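Local coordinates for Atp-dependent DNA ligase (Psychromonas sp., PDB 4D05), which probably seals breaks in DNA using ATP, passing through an enzyme-adenylate intermediate, as a minimal-type bacterial ligase, at residues 64-69 and 88-93; 186-191 and 224-229. All coordinates share one frame; numbering follows the deposited sequence.

Interaction 1: 64-69 and 88-93; sequences GELWIA and EQWKQI. With AMP (adenosine monophosphate), chain H.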
ATOM      1  N   GLY A  64       1.849 -13.393  -2.418  1.00  3.65           N
ATOM      2  CA  GLY A  64       2.395 -12.918  -1.165  1.00  4.70           C
ATOM      3  C   GLY A  64       3.389 -11.798  -1.346  1.00  4.27           C
ATOM      4  O   GLY A  64       3.605 -11.291  -2.462  1.00  4.26           O
ATOM      5  N   GLU A  65       3.957 -11.403  -0.222  1.00  3.68           N
ATOM      6  CA  GLU A  65       4.977 -10.347  -0.209  1.00  2.83           C
ATOM      7  C   GLU A  65       6.293 -10.963   0.276  1.00  3.92           C
ATOM      8  O   GLU A  65       6.310 -11.596   1.342  1.00  4.90           O
ATOM      9  CB  GLU A  65       4.606  -9.256   0.803  1.00  7.51           C
ATOM     10  CG  GLU A  65       3.570  -8.282   0.351  1.00 13.13           C
ATOM     11  CD  GLU A  65       3.982  -7.317  -0.752  1.00 11.15           C
ATOM     12  OE1 GLU A  65       5.065  -6.665  -0.708  1.00 15.06           O
ATOM     13  OE2 GLU A  65       3.123  -7.092  -1.604  1.00 14.78           O
ATOM     14  N   LEU A  66       7.378 -10.785  -0.475  1.00  3.43           N
ATOM     15  CA  LEU A  66       8.702 -11.095   0.057  1.00  2.22           C
ATOM     16  C   LEU A  66       9.009  -9.957   1.027  1.00  2.71           C
ATOM     17  O   LEU A  66       8.982  -8.773   0.645  1.00  3.22           O
ATOM     18  CB  LEU A  66       9.730 -11.174  -1.062  1.00  3.03           C
ATOM     19  CG  LEU A  66       9.444 -12.243  -2.121  1.00  3.59           C
ATOM     20  CD1 LEU A  66      10.382 -12.110  -3.299  1.00  5.37           C
ATOM     21  CD2 LEU A  66       9.564 -13.638  -1.528  1.00  5.16           C
ATOM     22  N   TRP A  67       9.312 -10.303   2.271  1.00  3.57           N
ATOM     23  CA  TRP A  67       9.411  -9.301   3.319  1.00  3.84           C
ATOM     24  C   TRP A  67      10.258  -9.822   4.461  1.00  4.06           C
ATOM     25  O   TRP A  67      10.268 -11.024   4.769  1.00  6.09           O
ATOM     26  CB  TRP A  67       7.995  -9.024   3.798  1.00  4.83           C
ATOM     27  CG  TRP A  67       7.753  -7.990   4.875  1.00  4.69           C
ATOM     28  CD1 TRP A  67       7.604  -6.628   4.711  1.00  4.14           C
ATOM     29  CD2 TRP A  67       7.487  -8.256   6.262  1.00  5.65           C
ATOM     30  NE1 TRP A  67       7.268  -6.043   5.938  1.00  5.21           N
ATOM     31  CE2 TRP A  67       7.171  -7.029   6.882  1.00  5.64           C
ATOM     32  CE3 TRP A  67       7.455  -9.415   7.023  1.00  6.50           C
ATOM     33  CZ2 TRP A  67       6.873  -6.942   8.246  1.00  8.00           C
ATOM     34  CZ3 TRP A  67       7.151  -9.319   8.375  1.00  8.69           C
ATOM     35  CH2 TRP A  67       6.852  -8.094   8.958  1.00  7.27           C
ATOM     36  N   ILE A  68      11.010  -8.910   5.063  1.00  3.04           N
ATOM     37  CA  ILE A  68      11.865  -9.252   6.188  1.00  6.23           C
ATOM     38  C   ILE A  68      11.288  -8.773   7.495  1.00  7.89           C
ATOM     39  O   ILE A  68      11.136  -9.556   8.446  1.00  7.58           O
ATOM     40  CB  ILE A  68      13.268  -8.671   5.992  1.00  6.08           C
ATOM     41  CG1 ILE A  68      13.927  -9.326   4.771  1.00  6.32           C
ATOM     42  CG2 ILE A  68      14.147  -8.876   7.230  1.00  7.51           C
ATOM     43  CD1 ILE A  68      15.194  -8.653   4.298  1.00  6.27           C
ATOM     44  N   ALA A  69      11.000  -7.488   7.547  1.00  6.18           N
ATOM     45  CA  ALA A  69      10.437  -6.852   8.759  1.00  7.19           C
ATOM     46  C   ALA A  69       9.929  -5.478   8.385  1.00  8.06           C
ATOM     47  O   ALA A  69      10.197  -5.000   7.299  1.00  8.93           O
ATOM     48  CB  ALA A  69      11.542  -6.719   9.791  1.00  8.08           C
ATOM     49  N   GLU A  88      22.830 -16.326  -0.276  1.00  6.36           N
ATOM     50  CA  GLU A  88      22.465 -16.670   1.099  1.00  7.24           C
ATOM     51  C   GLU A  88      21.565 -15.647   1.773  1.00  5.25           C
ATOM     52  O   GLU A  88      20.891 -15.959   2.762  1.00  5.51           O
ATOM     53  CB  GLU A  88      23.742 -16.869   1.917  1.00 10.64           C
ATOM     54  CG  GLU A  88      24.465 -15.581   2.199  1.00 18.43           C
ATOM     55  CD  GLU A  88      25.840 -15.800   2.809  0.70 32.31           C
ATOM     56  OE1 GLU A  88      26.333 -16.946   2.767  0.45 38.52           O
ATOM     57  OE2 GLU A  88      26.421 -14.828   3.332  0.51 37.00           O
ATOM     58  N   GLN A  89      21.545 -14.427   1.246  1.00  6.14           N
ATOM     59  CA  GLN A  89      20.745 -13.370   1.896  1.00  6.43           C
ATOM     60  C   GLN A  89      19.249 -13.656   1.886  1.00  4.65           C
ATOM     61  O   GLN A  89      18.499 -13.026   2.647  1.00  4.51           O
ATOM     62  CB  GLN A  89      21.043 -12.009   1.285  1.00  7.68           C
ATOM     63  CG  GLN A  89      22.519 -11.656   1.479  1.00 11.63           C
ATOM     64  CD  GLN A  89      22.865 -10.279   0.980  1.00 16.99           C
ATOM     65  OE1 GLN A  89      22.160  -9.281   1.293  1.00 18.39           O
ATOM     66  NE2 GLN A  89      23.965 -10.185   0.216  1.00 18.76           N
ATOM     67  N   TRP A  90      18.795 -14.560   1.019  1.00  4.34           N
ATOM     68  CA  TRP A  90      17.386 -14.950   1.065  1.00  4.05           C
ATOM     69  C   TRP A  90      16.994 -15.606   2.389  1.00  3.40           C
ATOM     70  O   TRP A  90      15.825 -15.722   2.700  1.00  4.82           O
ATOM     71  CB  TRP A  90      17.014 -15.870  -0.123  1.00  3.24           C
ATOM     72  CG  TRP A  90      16.874 -15.204  -1.460  1.00  2.47           C
ATOM     73  CD1 TRP A  90      17.892 -14.735  -2.268  1.00  3.69           C
ATOM     74  CD2 TRP A  90      15.660 -14.937  -2.163  1.00  2.94           C
ATOM     75  NE1 TRP A  90      17.380 -14.215  -3.425  1.00  3.86           N
ATOM     76  CE2 TRP A  90      16.006 -14.303  -3.377  1.00  3.52           C
ATOM     77  CE3 TRP A  90      14.308 -15.161  -1.879  1.00  3.18           C
ATOM     78  CZ2 TRP A  90      15.053 -13.908  -4.305  1.00  5.09           C
ATOM     79  CZ3 TRP A  90      13.359 -14.760  -2.800  1.00  5.75           C
ATOM     80  CH2 TRP A  90      13.735 -14.147  -3.999  1.00  5.75           C
ATOM     81  N   LYS A  91      17.961 -16.035   3.189  1.00  5.05           N
ATOM     82  CA  LYS A  91      17.616 -16.714   4.440  1.00  6.02           C
ATOM     83  C   LYS A  91      16.803 -15.853   5.412  1.00  8.09           C
ATOM     84  O   LYS A  91      16.065 -16.380   6.252  1.00  9.31           O
ATOM     85  CB  LYS A  91      18.897 -17.233   5.112  1.00  6.47           C
ATOM     86  CG  LYS A  91      19.761 -16.164   5.736  1.00  9.67           C
ATOM     87  CD  LYS A  91      21.155 -16.672   6.037  1.00 11.88           C
ATOM     88  CE  LYS A  91      21.989 -15.563   6.648  1.00 14.33           C
ATOM     89  NZ  LYS A  91      23.334 -16.000   7.020  1.00 16.09           N
ATOM     90  N   GLN A  92      16.932 -14.535   5.303  1.00  7.90           N
ATOM     91  CA  GLN A  92      16.181 -13.641   6.181  1.00  8.77           C
ATOM     92  C   GLN A  92      14.814 -13.249   5.631  1.00  6.78           C
ATOM     93  O   GLN A  92      14.024 -12.597   6.329  1.00  8.09           O
ATOM     94  CB  GLN A  92      16.975 -12.399   6.454  1.00 14.21           C
ATOM     95  CG  GLN A  92      17.195 -11.540   5.282  1.00 17.45           C
ATOM     96  CD  GLN A  92      18.384 -10.610   5.526  1.00 21.00           C
ATOM     97  OE1 GLN A  92      18.388  -9.787   6.482  1.00 19.36           O
ATOM     98  NE2 GLN A  92      19.415 -10.749   4.677  1.00 19.50           N
ATOM     99  N   ILE A  93      14.548 -13.606   4.380  1.00  5.46           N
ATOM    100  CA  ILE A  93      13.269 -13.304   3.739  1.00  3.84           C
ATOM    101  C   ILE A  93      12.177 -14.325   4.112  1.00  3.06           C
ATOM    102  O   ILE A  93      12.447 -15.498   4.287  1.00  4.33           O
ATOM    103  CB  ILE A  93      13.449 -13.235   2.194  1.00  4.35           C
ATOM    104  CG1 ILE A  93      14.445 -12.138   1.855  1.00  4.98           C
ATOM    105  CG2 ILE A  93      12.137 -12.978   1.506  1.00  4.19           C
ATOM    106  CD1 ILE A  93      14.658 -11.946   0.381  1.00  5.80           C
TER
HETATM  107  P   AMP H1263       0.568  -0.101  -1.215  1.00 19.70           P
HETATM  108  O1P AMP H1263      -0.259   1.009  -1.799  1.00 21.39           O
HETATM  109  O2P AMP H1263       2.076  -0.209  -1.346  1.00 21.02           O
HETATM  110  O5' AMP H1263      -0.144  -1.458  -1.627  1.00 16.59           O
HETATM  111  C5' AMP H1263       0.419  -2.606  -1.035  1.00 19.09           C
HETATM  112  C4' AMP H1263       0.576  -3.615  -2.131  1.00 15.89           C
HETATM  113  O4' AMP H1263       1.088  -4.832  -1.631  1.00 13.75           O
HETATM  114  C3' AMP H1263      -0.781  -3.868  -2.695  1.00 21.57           C
HETATM  115  O3' AMP H1263      -0.577  -3.874  -4.117  1.00 23.92           O
HETATM  116  C2' AMP H1263      -1.156  -5.225  -2.174  1.00 20.08           C
HETATM  117  O2' AMP H1263      -1.787  -5.763  -3.338  1.00 22.04           O
HETATM  118  C1' AMP H1263       0.145  -5.887  -1.630  1.00 14.59           C
HETATM  119  N9  AMP H1263       0.019  -6.238  -0.174  1.00 11.38           N
HETATM  120  C8  AMP H1263       0.837  -5.962   0.881  1.00  8.92           C
HETATM  121  N7  AMP H1263       0.349  -6.421   2.061  1.00  8.16           N
HETATM  122  C5  AMP H1263      -0.796  -7.063   1.731  1.00  5.99           C
HETATM  123  C6  AMP H1263      -1.854  -7.739   2.487  1.00  4.91           C
HETATM  124  N6  AMP H1263      -1.741  -7.869   3.817  1.00  5.95           N
HETATM  125  N1  AMP H1263      -2.867  -8.243   1.773  1.00  6.63           N
HETATM  126  C2  AMP H1263      -3.009  -8.072   0.452  1.00  7.36           C
HETATM  127  N3  AMP H1263      -2.111  -7.459  -0.301  1.00  7.24           N
HETATM  128  C4  AMP H1263      -1.006  -6.939   0.285  1.00  7.09           C
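Gln89 O is gripped twice by Gln92, the residue that meets Ile68 across the contact. Gln92 NE2 donates to Gln89 O at 3.2 Å, in the carbonyl plane on a lone pair, and Gln92 N adds a weak bond. Gln92 CG lies between the backbone N and the carbonyl carbon (chi1 66°), and the chain then runs extended to bring NE2 to Gln89 O. Ile68 lays CD1 against Gln92 CG at 3.6 Å, and Ile68 CG1 sits equally near Gln92 O. With an alanine here, Gln89 O would keep just the weak backbone bond, and a gap would probably open beside Ile68 CD1. Deeper in, Leu66 CB meets Ile93 CG2 at 4.0 Å, while Leu66 CD1 approaches the Trp90 ring obliquely at CH2. Ile93 CD1 lies over one face of that ring, toward its rim. Phe53 meets Trp90 edge-to-face from outside the two segments. Glu65 turns to the nucleotide: Glu65 OE2 lies 3.0 Å from AMP O4', and Gly29 N gives Glu65 OE1 a weak hydrogen bond. The join thus rests on apolar side chains, with Gln92 O against Ile68. The Gln92 side-chain bond stays within its own segment, and Glu65 serves the AMP pocket.

Interaction 2: 186-191 and 224-229; sequences IAYLPG and STPPPI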
ATOM      1  N   ILE A 186      -0.575  27.581  -8.830  1.00  2.50           N
ATOM      2  CA  ILE A 186      -0.991  28.535  -9.869  1.00  3.77           C
ATOM      3  C   ILE A 186      -1.238  29.947  -9.366  1.00  2.28           C
ATOM      4  O   ILE A 186      -1.209  30.883 -10.166  1.00  4.71           O
ATOM      5  CB  ILE A 186      -2.233  28.038 -10.681  1.00  4.84           C
ATOM      6  CG1 ILE A 186      -3.504  27.920  -9.812  1.00  6.78           C
ATOM      7  CG2 ILE A 186      -1.969  26.664 -11.290  1.00  6.30           C
ATOM      8  CD1 ILE A 186      -4.763  27.646 -10.615  1.00  7.76           C
ATOM      9  N   ALA A 187      -1.442  30.117  -8.060  1.00  2.55           N
ATOM     10  CA  ALA A 187      -1.654  31.454  -7.503  1.00  2.16           C
ATOM     11  C   ALA A 187      -1.456  31.435  -5.996  1.00  4.01           C
ATOM     12  O   ALA A 187      -1.502  30.368  -5.355  1.00  4.99           O
ATOM     13  CB  ALA A 187      -3.050  31.925  -7.820  1.00  3.71           C
ATOM     14  N   TYR A 188      -1.230  32.629  -5.453  1.00  2.42           N
ATOM     15  CA  TYR A 188      -1.212  32.841  -4.011  1.00  2.62           C
ATOM     16  C   TYR A 188      -2.506  33.491  -3.538  1.00  3.54           C
ATOM     17  O   TYR A 188      -3.129  34.285  -4.257  1.00  4.61           O
ATOM     18  CB  TYR A 188      -0.078  33.770  -3.606  1.00  3.26           C
ATOM     19  CG  TYR A 188       1.301  33.311  -3.964  1.00  3.33           C
ATOM     20  CD1 TYR A 188       1.671  31.982  -3.871  1.00  5.02           C
ATOM     21  CD2 TYR A 188       2.247  34.230  -4.391  1.00  5.35           C
ATOM     22  CE1 TYR A 188       2.963  31.576  -4.188  1.00  5.88           C
ATOM     23  CE2 TYR A 188       3.530  33.848  -4.705  1.00  6.95           C
ATOM     24  CZ  TYR A 188       3.887  32.519  -4.589  1.00  5.24           C
ATOM     25  OH  TYR A 188       5.168  32.157  -4.894  1.00  6.68           O
ATOM     26  N   LEU A 189      -2.865  33.179  -2.290  1.00  3.81           N
ATOM     27  CA  LEU A 189      -3.973  33.830  -1.601  1.00  4.47           C
ATOM     28  C   LEU A 189      -3.367  34.517  -0.386  1.00  4.40           C
ATOM     29  O   LEU A 189      -3.022  33.854   0.588  1.00  5.21           O
ATOM     30  CB  LEU A 189      -5.038  32.804  -1.170  1.00  6.80           C
ATOM     31  CG  LEU A 189      -5.726  32.068  -2.334  1.00  8.90           C
ATOM     32  CD1 LEU A 189      -6.697  30.990  -1.843  1.00 12.78           C
ATOM     33  CD2 LEU A 189      -6.447  33.011  -3.263  1.00 12.75           C
ATOM     34  N   PRO A 190      -3.187  35.842  -0.451  1.00  7.68           N
ATOM     35  CA  PRO A 190      -2.670  36.581   0.706  1.00  6.51           C
ATOM     36  C   PRO A 190      -3.429  36.314   1.996  1.00  6.55           C
ATOM     37  O   PRO A 190      -4.661  36.201   1.994  1.00  7.56           O
ATOM     38  CB  PRO A 190      -2.826  38.056   0.277  1.00  9.04           C
ATOM     39  CG  PRO A 190      -2.587  37.991  -1.221  1.00  9.90           C
ATOM     40  CD  PRO A 190      -3.294  36.701  -1.645  1.00  9.60           C
ATOM     41  N   GLY A 191      -2.696  36.255   3.095  1.00  6.28           N
ATOM     42  CA  GLY A 191      -3.282  35.929   4.372  1.00  6.19           C
ATOM     43  C   GLY A 191      -3.966  37.068   5.105  1.00  7.26           C
ATOM     44  O   GLY A 191      -3.924  38.216   4.691  1.00  7.88           O
ATOM     45  N   SER A 224       6.343  32.981   4.912  1.00  9.48           N
ATOM     46  CA  SER A 224       7.123  34.169   4.529  1.00 14.30           C
ATOM     47  C   SER A 224       7.761  34.022   3.139  1.00 14.18           C
ATOM     48  O   SER A 224       7.875  35.006   2.407  1.00 19.19           O
ATOM     49  CB  SER A 224       8.232  34.454   5.542  1.00 18.37           C
ATOM     50  OG  SER A 224       7.776  34.306   6.887  1.00 24.33           O
ATOM     51  N   THR A 225       8.173  32.801   2.782  1.00 11.34           N
ATOM     52  CA  THR A 225       8.785  32.527   1.482  1.00 12.29           C
ATOM     53  C   THR A 225       8.062  31.357   0.829  1.00 10.89           C
ATOM     54  O   THR A 225       8.391  30.198   1.041  1.00 10.60           O
ATOM     55  CB  THR A 225      10.275  32.199   1.600  1.00 16.90           C
ATOM     56  OG1 THR A 225      10.943  33.279   2.274  1.00 17.74           O
ATOM     57  CG2 THR A 225      10.883  31.996   0.212  1.00 19.95           C
ATOM     58  N   PRO A 226       7.028  31.661   0.063  1.00  8.96           N
ATOM     59  CA  PRO A 226       6.160  30.614  -0.455  1.00  7.96           C
ATOM     60  C   PRO A 226       6.766  29.831  -1.628  1.00 10.07           C
ATOM     61  O   PRO A 226       7.761  30.255  -2.251  1.00  8.05           O
ATOM     62  CB  PRO A 226       4.929  31.405  -0.920  1.00  9.95           C
ATOM     63  CG  PRO A 226       5.480  32.681  -1.365  1.00 11.41           C
ATOM     64  CD  PRO A 226       6.556  32.998  -0.329  1.00 10.84           C
ATOM     65  N   PRO A 227       6.179  28.665  -1.917  1.00  9.94           N
ATOM     66  CA  PRO A 227       6.591  27.929  -3.113  1.00 10.10           C
ATOM     67  C   PRO A 227       6.389  28.803  -4.345  1.00  8.90           C
ATOM     68  O   PRO A 227       5.365  29.492  -4.434  1.00  8.66           O
ATOM     69  CB  PRO A 227       5.610  26.753  -3.174  1.00 12.79           C
ATOM     70  CG  PRO A 227       4.960  26.708  -1.866  1.00 13.00           C
ATOM     71  CD  PRO A 227       5.074  28.015  -1.202  1.00 12.00           C
ATOM     72  N   PRO A 228       7.327  28.758  -5.290  1.00  8.42           N
ATOM     73  CA  PRO A 228       7.168  29.562  -6.505  1.00  8.51           C
ATOM     74  C   PRO A 228       5.898  29.189  -7.265  1.00  5.28           C
ATOM     75  O   PRO A 228       5.541  27.999  -7.363  1.00  7.23           O
ATOM     76  CB  PRO A 228       8.395  29.186  -7.339  1.00  8.99           C
ATOM     77  CG  PRO A 228       9.402  28.695  -6.341  1.00  9.25           C
ATOM     78  CD  PRO A 228       8.580  27.986  -5.294  1.00 10.35           C
ATOM     79  N   ILE A 229       5.243  30.177  -7.865  1.00  5.54           N
ATOM     80  CA  ILE A 229       4.133  29.867  -8.746  1.00  4.84           C
ATOM     81  C   ILE A 229       4.732  29.116  -9.919  1.00  4.25           C
ATOM     82  O   ILE A 229       5.845  29.439 -10.370  1.00  5.56           O
ATOM     83  CB  ILE A 229       3.396  31.145  -9.193  1.00  4.28           C
ATOM     84  CG1 ILE A 229       2.713  31.789  -7.963  1.00  6.55           C
ATOM     85  CG2 ILE A 229       2.384  30.817 -10.277  1.00  6.18           C
ATOM     86  CD1 ILE A 229       2.161  33.202  -8.225  1.00  6.07           C
TER
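Ile186 meets Ile229 through its backbone: the Ile229 CG2 branch rests 3.6 Å from Ile186 O. The side chain of Ile186 starts away from the proline-rich loop. Ala187 also turns its methyl away, and its CA lies 4.3 Å from Ile229 CD1. Both residues face Leu203 of strand 199-206, which makes a classic beta bulge here.

Tyr188 carries most of this segment's share of the contact. Its CG stands anti to the carbonyl carbon (chi1 -59°), and the ring reaches across to residues 226-229. Tyr188 OH donates a short hydrogen bond of 2.7 Å to Pro227 O. The hydroxyl sits above the Pro227 carbonyl plane, 39° out of it, whereas Pro227 O lies in the plane of the tyrosine ring, at its edge. Over one ring face comes Ile229. Its CG1 is 3.9 Å from the centroid of the Tyr188 ring, a CH-pi contact displaced toward the hydroxyl end, and Ile229 CD1 continues along to Tyr188 CE2 at 3.8 Å. Pro226 crosses Tyr188 at about a right angle and brings Pro226 CG to 3.6 Å from Tyr188 CZ. The ring is therefore held by one polar bond at its hydroxyl, by Ile229 over one face and by Pro226 coming in obliquely.

The loop follows helix 220-224 and leads to strand 232-237 of the OB-like domain. Leu199 of strand 199-206 touches both Tyr188 and Pro226. Buried Pro227 packs on Phe251 and Ile254 of strand 250-256. The loop thus bridges the end of strand 179-190, through Tyr188, and the outermost strand 250-256, through Pro227.

Overall arrangement
From the N terminus, the chain first runs through interaction 1. It closes the excursion that leaves strand 62-67, passes through helix 73-80 and returns to strand 94-99, antiparallel and adjacent in the same sheet. This part belongs to the ATP-dependent ligase domain that holds AMP. Interaction 2 opens only later, on strand 179-190. It spans strands 199-206 and 211-214 and helix 220-224, closing the path just before strand 232-237 in the OB-like domain. The two loops are in series and neither nest nor cross. Their centres are 46 Å apart, on opposite sides of the chain's centre, so each contact ties together its own region.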